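Local coordinates for protein ralf, proline/betaine transporter (Legionella pneumophila, PDB 4D7Q) that probably acts as a guanine-nucleotide exchange factor, here as an engineered chimera joining the Sec7 domain of Legionella RalF to the capping domain of Rickettsia prowazekii RalF, at residues 201-206 and 332-337; 278-283 and 299-304. The protein carries 2 engineered substitutions. All coordinates share one frame; numbering follows the deposited sequence. Where two conformers were deposited one is given.

Contact 1 of 2, residues 201-206 and 332-337; sequences NFVDSS and SIKATY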
loop_
_atom_site.group_PDB
_atom_site.type_symbol
_atom_site.label_atom_id
_atom_site.label_comp_id
_atom_site.label_asym_id
_atom_site.label_seq_id
_atom_site.Cartn_x
_atom_site.Cartn_y
_atom_site.Cartn_z
ATOM N N ASN A 201 -10.490 -4.792 -5.156
ATOM C CA ASN A 201 -11.029 -3.583 -4.620
ATOM C C ASN A 201 -9.957 -2.875 -3.873
ATOM O O ASN A 201 -9.374 -3.438 -2.979
ATOM C CB ASN A 201 -12.181 -3.898 -3.698
ATOM C CG ASN A 201 -13.211 -4.771 -4.358
ATOM O OD1 ASN A 201 -13.663 -4.470 -5.429
ATOM N ND2 ASN A 201 -13.560 -5.871 -3.724
ATOM N N PHE A 202 -9.655 -1.682 -4.325
ATOM C CA PHE A 202 -8.668 -0.795 -3.697
ATOM C C PHE A 202 -9.382 0.280 -2.914
ATOM O O PHE A 202 -10.503 0.637 -3.262
ATOM C CB PHE A 202 -7.782 -0.114 -4.768
ATOM C CG PHE A 202 -6.870 -1.048 -5.535
ATOM C CD1 PHE A 202 -7.314 -1.692 -6.690
ATOM C CD2 PHE A 202 -5.569 -1.281 -5.106
ATOM C CE1 PHE A 202 -6.463 -2.536 -7.408
ATOM C CE2 PHE A 202 -4.733 -2.166 -5.793
ATOM C CZ PHE A 202 -5.178 -2.775 -6.951
ATOM N N VAL A 203 -8.706 0.876 -1.918
ATOM C CA VAL A 203 -9.235 2.043 -1.201
ATOM C C VAL A 203 -9.381 3.179 -2.269
ATOM O O VAL A 203 -8.601 3.226 -3.221
ATOM C CB VAL A 203 -8.304 2.492 -0.025
ATOM C CG1 VAL A 203 -8.181 1.403 1.029
ATOM C CG2 VAL A 203 -6.915 2.908 -0.524
ATOM N N ASP A 204 -10.352 4.083 -2.096
ATOM C CA ASP A 204 -10.549 5.205 -3.013
ATOM C C ASP A 204 -9.519 6.284 -2.745
ATOM O O ASP A 204 -9.183 7.066 -3.630
ATOM C CB ASP A 204 -11.970 5.799 -2.832
ATOM C CG ASP A 204 -13.088 4.980 -3.453
ATOM O OD1 ASP A 204 -12.854 4.352 -4.524
ATOM O OD2 ASP A 204 -14.215 5.002 -2.899
ATOM N N SER A 205 -9.039 6.340 -1.506
ATOM C CA SER A 205 -8.081 7.333 -1.061
ATOM C C SER A 205 -7.209 6.726 0.015
ATOM O O SER A 205 -7.632 5.801 0.721
ATOM C CB SER A 205 -8.815 8.556 -0.519
ATOM O OG SER A 205 -9.383 8.265 0.746
ATOM N N SER A 206 -5.995 7.247 0.142
ATOM C CA SER A 206 -5.027 6.785 1.128
ATOM C C SER A 206 -5.002 7.719 2.369
ATOM O O SER A 206 -5.404 8.883 2.235
ATOM C CB SER A 206 -3.641 6.714 0.487
ATOM O OG SER A 206 -3.591 5.669 -0.473
ATOM N N SER A 332 -8.882 14.546 -1.526
ATOM C CA SER A 332 -9.364 13.800 -0.369
ATOM C C SER A 332 -8.465 14.019 0.829
ATOM O O SER A 332 -7.255 14.199 0.688
ATOM C CB SER A 332 -9.456 12.304 -0.671
ATOM O OG SER A 332 -8.156 11.750 -0.780
ATOM N N ILE A 333 -9.078 14.000 2.007
ATOM C CA ILE A 333 -8.420 14.097 3.303
ATOM C C ILE A 333 -8.864 12.850 4.030
ATOM O O ILE A 333 -10.068 12.603 4.109
ATOM C CB ILE A 333 -8.794 15.390 4.074
ATOM C CG1 ILE A 333 -8.468 16.661 3.219
ATOM C CG2 ILE A 333 -8.060 15.386 5.432
ATOM C CD1 ILE A 333 -8.717 18.074 3.871
ATOM N N LYS A 334 -7.911 12.028 4.510
ATOM C CA LYS A 334 -8.269 10.792 5.197
ATOM C C LYS A 334 -7.544 10.691 6.513
ATOM O O LYS A 334 -6.391 11.109 6.585
ATOM C CB LYS A 334 -7.958 9.573 4.305
ATOM C CG LYS A 334 -8.604 8.269 4.753
ATOM C CD LYS A 334 -8.305 7.170 3.761
ATOM C CE LYS A 334 -9.216 5.991 3.934
ATOM N NZ LYS A 334 -8.940 4.950 2.910
ATOM N N ALA A 335 -8.204 10.131 7.557
ATOM C CA ALA A 335 -7.564 9.956 8.873
ATOM C C ALA A 335 -6.278 9.155 8.747
ATOM O O ALA A 335 -6.179 8.278 7.891
ATOM C CB ALA A 335 -8.506 9.227 9.833
ATOM N N THR A 336 -5.286 9.483 9.560
ATOM C CA THR A 336 -4.065 8.678 9.622
ATOM C C THR A 336 -4.299 7.754 10.822
ATOM O O THR A 336 -5.328 7.880 11.483
ATOM C CB THR A 336 -2.781 9.511 9.743
ATOM O OG1 THR A 336 -2.700 10.094 11.042
ATOM C CG2 THR A 336 -2.630 10.543 8.651
ATOM N N TYR A 337 -3.362 6.849 11.123
ATOM C CA TYR A 337 -3.512 5.955 12.269
ATOM C C TYR A 337 -3.611 6.757 13.601
ATOM O O TYR A 337 -4.293 6.332 14.541
ATOM C CB TYR A 337 -2.309 5.007 12.316
ATOM C CG TYR A 337 -2.444 3.898 13.337
ATOM C CD1 TYR A 337 -3.327 2.840 13.134
ATOM C CD2 TYR A 337 -1.656 3.882 14.488
ATOM C CE1 TYR A 337 -3.435 1.802 14.055
ATOM C CE2 TYR A 337 -1.719 2.822 15.391
ATOM C CZ TYR A 337 -2.607 1.779 15.165
ATOM O OH TYR A 337 -2.752 0.761 16.077
HETATM O O HOH W 1 -11.070 5.484 0.407
HETATM O O HOH W 2 -6.605 11.189 1.350
#

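Contact 2 of 2, residues 278-283 and 299-304; sequences AEIQVY and IIIQPL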
loop_
_atom_site.group_PDB
_atom_site.type_symbol
_atom_site.label_atom_id
_atom_site.label_comp_id
_atom_site.label_asym_id
_atom_site.label_seq_id
_atom_site.Cartn_x
_atom_site.Cartn_y
_atom_site.Cartn_z
ATOM N N ALA A 278 7.426 15.228 7.471
ATOM C CA ALA A 278 6.328 14.868 6.572
ATOM C C ALA A 278 6.848 14.237 5.296
ATOM O O ALA A 278 7.976 14.515 4.884
ATOM C CB ALA A 278 5.493 16.100 6.250
ATOM N N GLU A 279 6.022 13.411 4.654
ATOM C CA GLU A 279 6.433 12.706 3.446
ATOM C C GLU A 279 5.527 12.981 2.239
ATOM O O GLU A 279 4.300 12.989 2.374
ATOM C CB GLU A 279 6.476 11.197 3.772
ATOM C CG GLU A 279 6.643 10.256 2.593
ATOM C CD GLU A 279 6.414 8.794 2.929
ATOM O OE1 GLU A 279 5.648 8.503 3.873
ATOM O OE2 GLU A 279 7.006 7.934 2.243
ATOM N N ILE A 280 6.143 13.199 1.058
ATOM C CA ILE A 280 5.401 13.348 -0.190
ATOM C C ILE A 280 5.661 12.103 -1.024
ATOM O O ILE A 280 6.762 11.936 -1.544
ATOM C CB ILE A 280 5.660 14.621 -1.058
ATOM C CG1 ILE A 280 5.720 15.948 -0.261
ATOM C CG2 ILE A 280 4.602 14.686 -2.185
ATOM C CD1 ILE A 280 6.311 17.167 -1.131
ATOM N N GLN A 281 4.642 11.266 -1.207
ATOM C CA GLN A 281 4.763 10.100 -2.090
ATOM C C GLN A 281 4.329 10.558 -3.471
ATOM O O GLN A 281 3.225 11.086 -3.618
ATOM C CB GLN A 281 3.896 8.951 -1.631
ATOM C CG GLN A 281 4.287 8.368 -0.273
ATOM C CD GLN A 281 3.245 7.360 0.122
ATOM O OE1 GLN A 281 2.921 6.450 -0.639
ATOM N NE2 GLN A 281 2.642 7.543 1.281
ATOM N N VAL A 282 5.239 10.423 -4.458
ATOM C CA VAL A 282 5.074 10.837 -5.859
ATOM C C VAL A 282 4.821 9.601 -6.749
ATOM O O VAL A 282 5.636 8.673 -6.775
ATOM C CB VAL A 282 6.286 11.671 -6.389
ATOM C CG1 VAL A 282 6.115 12.022 -7.885
ATOM C CG2 VAL A 282 6.500 12.950 -5.557
ATOM N N TYR A 283 3.724 9.652 -7.516
ATOM C CA TYR A 283 3.293 8.630 -8.472
ATOM C C TYR A 283 3.058 9.231 -9.809
ATOM O O TYR A 283 2.349 10.231 -9.929
ATOM C CB TYR A 283 1.982 7.968 -8.030
ATOM C CG TYR A 283 2.095 7.245 -6.714
ATOM C CD1 TYR A 283 1.992 7.934 -5.504
ATOM C CD2 TYR A 283 2.329 5.875 -6.669
ATOM C CE1 TYR A 283 2.144 7.280 -4.288
ATOM C CE2 TYR A 283 2.433 5.204 -5.458
ATOM C CZ TYR A 283 2.328 5.909 -4.270
ATOM O OH TYR A 283 2.475 5.252 -3.079
ATOM N N ILE A 299 -0.201 12.507 -5.808
ATOM C CA ILE A 299 0.684 12.750 -4.681
ATOM C C ILE A 299 -0.057 12.465 -3.383
ATOM O O ILE A 299 -1.252 12.767 -3.270
ATOM C CB ILE A 299 1.434 14.116 -4.684
ATOM C CG1 ILE A 299 0.469 15.310 -4.665
ATOM C CG2 ILE A 299 2.473 14.208 -5.828
ATOM C CD1 ILE A 299 1.127 16.623 -4.119
ATOM N N ILE A 300 0.648 11.854 -2.427
ATOM C CA ILE A 300 0.114 11.552 -1.097
ATOM C C ILE A 300 1.034 12.217 -0.061
ATOM O O ILE A 300 2.237 11.910 -0.001
ATOM C CB ILE A 300 -0.084 10.028 -0.846
ATOM C CG1 ILE A 300 -1.122 9.414 -1.859
ATOM C CG2 ILE A 300 -0.517 9.762 0.621
ATOM C CD1 ILE A 300 -1.113 7.852 -1.951
ATOM N N ILE A 301 0.453 13.113 0.770
ATOM C CA ILE A 301 1.196 13.835 1.809
ATOM C C ILE A 301 0.781 13.382 3.202
ATOM O O ILE A 301 -0.400 13.402 3.544
ATOM C CB ILE A 301 1.125 15.386 1.637
ATOM C CG1 ILE A 301 1.497 15.813 0.200
ATOM C CG2 ILE A 301 1.999 16.129 2.683
ATOM C CD1 ILE A 301 0.343 16.234 -0.564
ATOM N N GLN A 302 1.761 12.995 4.018
ATOM C CA GLN A 302 1.463 12.527 5.371
ATOM C C GLN A 302 2.427 13.053 6.399
ATOM O O GLN A 302 3.618 13.111 6.099
ATOM C CB GLN A 302 1.514 10.975 5.444
ATOM C CG GLN A 302 0.485 10.249 4.553
ATOM C CD GLN A 302 0.743 8.759 4.449
ATOM O OE1 GLN A 302 1.736 8.236 4.965
ATOM N NE2 GLN A 302 -0.168 8.022 3.808
ATOM N N PRO A 303 1.948 13.338 7.648
ATOM C CA PRO A 303 2.891 13.661 8.737
ATOM C C PRO A 303 3.685 12.376 9.036
ATOM O O PRO A 303 3.113 11.282 9.059
ATOM C CB PRO A 303 1.980 14.030 9.920
ATOM C CG PRO A 303 0.670 13.432 9.615
ATOM C CD PRO A 303 0.550 13.270 8.133
ATOM N N LEU A 304 4.994 12.492 9.191
ATOM C CA LEU A 304 5.833 11.316 9.392
ATOM C C LEU A 304 5.878 10.747 10.822
ATOM O O LEU A 304 6.213 11.449 11.781
ATOM C CB LEU A 304 7.244 11.595 8.845
ATOM C CG LEU A 304 8.099 10.411 8.395
ATOM C CD1 LEU A 304 7.446 9.628 7.242
ATOM C CD2 LEU A 304 9.472 10.889 7.980
HETATM O O HOH W 3 4.276 8.792 5.978
HETATM O O HOH W 4 2.918 10.192 2.367
#

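Contact 1 of 2, residues 201-206 and 332-337
Three partners grip the ammonium of Lys334. Lys334 NZ donates to Ser205 O at 2.7 Å; the donor stands 30° out of the carbonyl plane, so it arrives obliquely. A salt bridge to Glu62, in the Sec7 part, is the second and spans the two fused proteins of the construct; a weak bond to water 1 is the third. That water also accepts from Ser205 N at 2.9 Å, and so links the amide of Ser205 to the ammonium that holds its carbonyl.

With CG anti to the backbone N (chi1 -165°) and the chain extended beyond it, Lys334 runs alongside Ser205, its CD 3.4 Å from Ser205 OG. Its base is close as well, with Lys334 CB 3.4 Å from Ser206 O. Val203 crosses the far end at about a right angle, its CB 3.9 Å from Lys334 NZ.

At the start of strand 332-334, Ser332 OG rests against Ser205 CB at 3.3 Å. Water 2 lies 2.7 Å from Ser206 O and is hydrogen-bonded to Ser332 OG.

The contact belongs to the capping-domain end of the fusion. Residues 201-206 connect helix 183-195 to strand 208-214, while strand 332-334 is an outermost strand of the sheet, joined through its backbone to Gly208 and Gln210; Ile333 turns away to pack on helix 341-351.

Contact 2 of 2, residues 278-283 and 299-304
Four backbone hydrogen bonds hold Glu279 against Gln302 and Gln281 against Ile300. Glu279 N donates to Gln302 O at 2.8 Å, and Gln302 N answers to Glu279 O; Gln281 N to Ile300 O is the straightest, 173° at the hydrogen, with Ile300 N returning to Gln281 O. CA-H...O contacts fill in between, such as Ile299 CA to Gln281 O at 3.2 Å.

Apolar packing occupies the face of Ala278, Ile280, Val282, Ile299, Ile301 and Pro303. Ile280 CG2 lies 4.1 Å from both Ile301 CG1 and Ile299 CB, the side chains side by side. A chi1 of 61° leaves Ile299 CG2 beside its backbone N, where it meets Val282 CG2 at 4.2 Å. Helices 220-230 and 313-325 pack on this side. On the other face, Ile300 CD1 approaches the Tyr283 ring obliquely, 4.0 Å from its CE1.

Strands 277-283 and 297-303 are antiparallel neighbours, the axes of 278-283 and 299-303 approaching to 4.6 Å, in the middle of the capping domain's six-stranded sheet; strands 264-271 and 208-214 flank the pair.

Polar interactions gather on that other face. Glu279 and Gln302 point the same way with carboxylate and amide planes 81° apart. Water 3 donates to Gln302 OE1 at 2.8 Å; its short leg to Glu279 OE1 is doubtful. Glu279 OE2 is hydrogen-bonded to Ser267 OG, and Gln302 NE2 to Pro207 O. Water 4 accepts from Gln281 NE2, which also bonds Glu109 OE1, and donates to Ile300 O. Tyr283 OH donates to Gln281 OE1 at 2.8 Å, in the carbonyl plane, and also bonds Ala110 N; Glu109 and Ala110 are Sec7 residues.

How the contacts relate
The centres of the two contacts lie about 13 Å apart, and both reach the same sheet: strand 208-214 runs between strand 297-303 of contact 2 and strand 332-334 of contact 1. Both strands of contact 2 fall between the segments of contact 1 along the chain. The two contacts touch directly where Ser206 OG meets Ile300 CD1 at 3.6 Å and where Thr336 CG2 packs on Pro303 CD at 4.2 Å. Glu109, from the Sec7 part, touches Ser206 and hydrogen-bonds Gln281, so both contacts border the engineered domain interface. Small molecules, probably from the crystallisation liquor, lie nearby: a nitrate about 5 Å from the Lys334 side chain and a glycerol about 3 Å from that of Glu279.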